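Local structure of poly-beta-hydroxybuterate polymerase (Cupriavidus necator, 5T6O) at residues A37-I47 with Q110-G121. The protein probably acts as an acyltransferase that polymerises hydroxybutyrate units into polyhydroxybutyrate without a template, the chain here being its catalytic domain. The protein carries 1 engineered substitution. Sequence-based numbering, arbitrary orientation. Where two conformers were deposited one is given.
Sequences ARPLLMVPPCI and QDKINVLGFAVG. Engineered in segment 110-121: Ala119 (natural residue Cys).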
# COMPACT_ATOMS: atom_id res chain seq x y z
N ALA A 37 25.84 -22.12 31.72
CA ALA A 37 26.71 -23.16 31.19
C ALA A 37 26.86 -23.04 29.68
O ALA A 37 27.96 -23.24 29.14
CB ALA A 37 26.16 -24.55 31.56
N ARG A 38 25.78 -22.69 28.97
CA ARG A 38 25.84 -22.62 27.52
C ARG A 38 26.11 -21.19 27.06
O ARG A 38 25.38 -20.27 27.46
CB ARG A 38 24.53 -23.12 26.90
CG ARG A 38 24.19 -24.56 27.26
CD ARG A 38 23.07 -25.06 26.38
NE ARG A 38 22.78 -26.47 26.61
CZ ARG A 38 21.69 -26.91 27.21
NH1 ARG A 38 20.77 -26.05 27.63
NH2 ARG A 38 21.51 -28.22 27.38
N PRO A 39 27.12 -20.99 26.23
CA PRO A 39 27.42 -19.65 25.73
C PRO A 39 26.50 -19.29 24.56
O PRO A 39 25.78 -20.12 24.02
CB PRO A 39 28.87 -19.77 25.27
CG PRO A 39 28.95 -21.18 24.76
CD PRO A 39 28.07 -21.99 25.70
N LEU A 40 26.58 -18.02 24.15
CA LEU A 40 25.85 -17.52 22.99
C LEU A 40 26.84 -17.12 21.90
O LEU A 40 27.72 -16.28 22.15
CB LEU A 40 24.96 -16.33 23.35
CG LEU A 40 24.26 -15.65 22.17
CD1 LEU A 40 23.18 -16.58 21.60
CD2 LEU A 40 23.66 -14.31 22.61
N LEU A 41 26.69 -17.69 20.70
CA LEU A 41 27.49 -17.31 19.54
C LEU A 41 26.67 -16.38 18.66
O LEU A 41 25.61 -16.77 18.15
CB LEU A 41 27.96 -18.53 18.75
CG LEU A 41 28.54 -18.22 17.37
CD1 LEU A 41 29.90 -17.50 17.49
CD2 LEU A 41 28.69 -19.50 16.52
N MET A 42 27.14 -15.15 18.49
CA MET A 42 26.48 -14.17 17.64
C MET A 42 27.08 -14.19 16.24
O MET A 42 28.31 -14.09 16.08
CB MET A 42 26.60 -12.78 18.23
CG MET A 42 25.93 -12.61 19.57
SD MET A 42 25.87 -10.84 19.93
CE MET A 42 25.07 -10.86 21.52
N VAL A 43 26.22 -14.30 15.23
CA VAL A 43 26.62 -14.21 13.82
C VAL A 43 26.03 -12.93 13.24
O VAL A 43 24.85 -12.89 12.88
CB VAL A 43 26.18 -15.45 13.02
CG1 VAL A 43 26.64 -15.33 11.54
CG2 VAL A 43 26.74 -16.73 13.67
N PRO A 44 26.82 -11.87 13.15
CA PRO A 44 26.34 -10.61 12.63
C PRO A 44 26.32 -10.62 11.11
O PRO A 44 26.86 -11.54 10.48
CB PRO A 44 27.36 -9.59 13.16
CG PRO A 44 28.30 -10.39 14.07
CD PRO A 44 28.22 -11.79 13.60
N PRO A 45 25.71 -9.62 10.47
CA PRO A 45 25.80 -9.52 9.01
C PRO A 45 27.23 -9.31 8.55
O PRO A 45 28.06 -8.76 9.27
CB PRO A 45 24.93 -8.30 8.69
CG PRO A 45 24.98 -7.47 9.98
CD PRO A 45 24.94 -8.51 11.06
N CYS A 46 27.51 -9.76 7.33
CA CYS A 46 28.75 -9.39 6.65
C CYS A 46 28.54 -8.26 5.65
O CYS A 46 29.48 -7.87 4.95
CB CYS A 46 29.37 -10.60 5.96
SG CYS A 46 28.24 -11.45 4.80
N ILE A 47 27.32 -7.74 5.60
CA ILE A 47 26.99 -6.47 4.96
C ILE A 47 27.07 -5.40 6.04
O ILE A 47 26.30 -5.44 7.01
CB ILE A 47 25.59 -6.54 4.32
CG1 ILE A 47 25.62 -7.58 3.18
CG2 ILE A 47 25.11 -5.17 3.85
CD1 ILE A 47 24.23 -8.00 2.67
N GLN A 110 30.77 -27.53 26.03
CA GLN A 110 29.38 -27.91 26.13
C GLN A 110 28.94 -28.71 24.91
O GLN A 110 29.47 -28.54 23.81
CB GLN A 110 28.49 -26.67 26.25
CG GLN A 110 28.61 -25.98 27.57
CD GLN A 110 27.93 -26.75 28.67
OE1 GLN A 110 26.73 -27.04 28.58
NE2 GLN A 110 28.68 -27.12 29.69
N ASP A 111 27.94 -29.57 25.12
CA ASP A 111 27.39 -30.33 24.00
C ASP A 111 26.63 -29.44 23.03
O ASP A 111 26.63 -29.70 21.81
CB ASP A 111 26.48 -31.44 24.54
CG ASP A 111 25.95 -32.34 23.45
OD1 ASP A 111 26.70 -32.62 22.50
OD2 ASP A 111 24.77 -32.76 23.54
N LYS A 112 25.99 -28.38 23.53
CA LYS A 112 25.22 -27.47 22.70
C LYS A 112 25.46 -26.03 23.14
O LYS A 112 25.72 -25.76 24.32
CB LYS A 112 23.71 -27.78 22.77
CG LYS A 112 23.33 -29.17 22.27
CD LYS A 112 21.82 -29.38 22.28
CE LYS A 112 21.45 -30.82 21.93
NZ LYS A 112 21.87 -31.18 20.55
N ILE A 113 25.37 -25.12 22.17
CA ILE A 113 25.49 -23.68 22.41
C ILE A 113 24.22 -23.00 21.91
O ILE A 113 23.45 -23.54 21.12
CB ILE A 113 26.74 -23.08 21.72
CG1 ILE A 113 26.59 -23.10 20.19
CG2 ILE A 113 28.01 -23.82 22.17
CD1 ILE A 113 27.76 -22.46 19.44
N ASN A 114 24.01 -21.78 22.39
CA ASN A 114 22.98 -20.93 21.83
C ASN A 114 23.58 -20.12 20.69
O ASN A 114 24.76 -19.76 20.72
CB ASN A 114 22.39 -20.01 22.90
CG ASN A 114 21.54 -20.77 23.89
OD1 ASN A 114 20.81 -21.68 23.52
ND2 ASN A 114 21.64 -20.40 25.16
N VAL A 115 22.77 -19.86 19.66
CA VAL A 115 23.26 -19.04 18.56
C VAL A 115 22.28 -17.92 18.26
O VAL A 115 21.08 -18.02 18.52
CB VAL A 115 23.55 -19.86 17.27
CG1 VAL A 115 24.41 -21.09 17.58
CG2 VAL A 115 22.27 -20.24 16.57
N LEU A 116 22.82 -16.84 17.71
CA LEU A 116 22.05 -15.67 17.32
C LEU A 116 22.54 -15.22 15.95
O LEU A 116 23.74 -15.27 15.65
CB LEU A 116 22.21 -14.52 18.35
CG LEU A 116 21.66 -13.12 18.03
CD1 LEU A 116 21.39 -12.36 19.34
CD2 LEU A 116 22.61 -12.29 17.13
N GLY A 117 21.60 -14.80 15.12
CA GLY A 117 21.93 -14.12 13.88
C GLY A 117 21.19 -12.81 13.80
O GLY A 117 20.12 -12.64 14.37
N PHE A 118 21.80 -11.85 13.09
CA PHE A 118 21.18 -10.54 12.84
C PHE A 118 21.23 -10.27 11.34
O PHE A 118 22.31 -10.33 10.74
CB PHE A 118 21.89 -9.42 13.61
CG PHE A 118 21.39 -8.04 13.26
CD1 PHE A 118 20.04 -7.74 13.32
CD2 PHE A 118 22.27 -7.03 12.89
CE1 PHE A 118 19.57 -6.48 13.02
CE2 PHE A 118 21.80 -5.76 12.57
CZ PHE A 118 20.45 -5.48 12.65
N ALA A 119 20.07 -10.00 10.74
CA ALA A 119 20.00 -9.62 9.31
C ALA A 119 20.59 -10.76 8.49
O ALA A 119 20.25 -11.93 8.74
CB ALA A 119 20.66 -8.27 9.11
N VAL A 120 21.48 -10.50 7.53
CA VAL A 120 21.98 -11.62 6.73
C VAL A 120 22.76 -12.62 7.59
O VAL A 120 22.85 -13.80 7.23
CB VAL A 120 22.83 -11.12 5.54
CG1 VAL A 120 24.17 -10.56 6.00
CG2 VAL A 120 23.03 -12.26 4.55
N GLY A 121 23.29 -12.19 8.74
CA GLY A 121 23.85 -13.15 9.69
C GLY A 121 22.84 -14.21 10.10
O GLY A 121 23.21 -15.38 10.31
O HOH W 1 23.56 -18.47 26.09
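Ala37 sets its carbonyl O 3.2 Å from CG of Gln110, whose chain bends at chi2 (-73°) and brings the amide beside Ala37 CB. Arg38 runs extended alongside Lys112, the Lys112 carbonyl lying near the guanidinium plane at its edge; NH1 is taken by the Gln358 carbonyl. A water accepts from Asn114 ND2 and donates to Arg38 O, bridging the two segments. Pro39 lays CG against CG2 of Ile113, 3.8 Å away, and its carbonyl receives Asn114 N almost head-on (C=O...N 171°). Strand 40-43 runs parallel to 113-118, its ladder continuing with Leu41 N to Asn114 O, Leu116 N to Leu41 O and Val43 N to Leu116 O (2.7 Å). Leu40 CD1 reaches Asn114 CB and Leu116 CB on one face, where Met42 CG also meets Leu116 CD2; Leu41 CB touches Ile113 CD1 on the other. These are neighbouring central strands of the alpha/beta-hydrolase sheet, and Ala119, engineered from Cys, sits in the tight turn between strand and helix known as the nucleophile elbow. Val43 O accepts Phe118 N at 3.2 Å and also has Gly121 CA 3.4 Å away. Pro45 then packs CD on Phe118 CD2 (3.6 Å) and CB on Val120 CG1, which Ile47 CD1 approaches too.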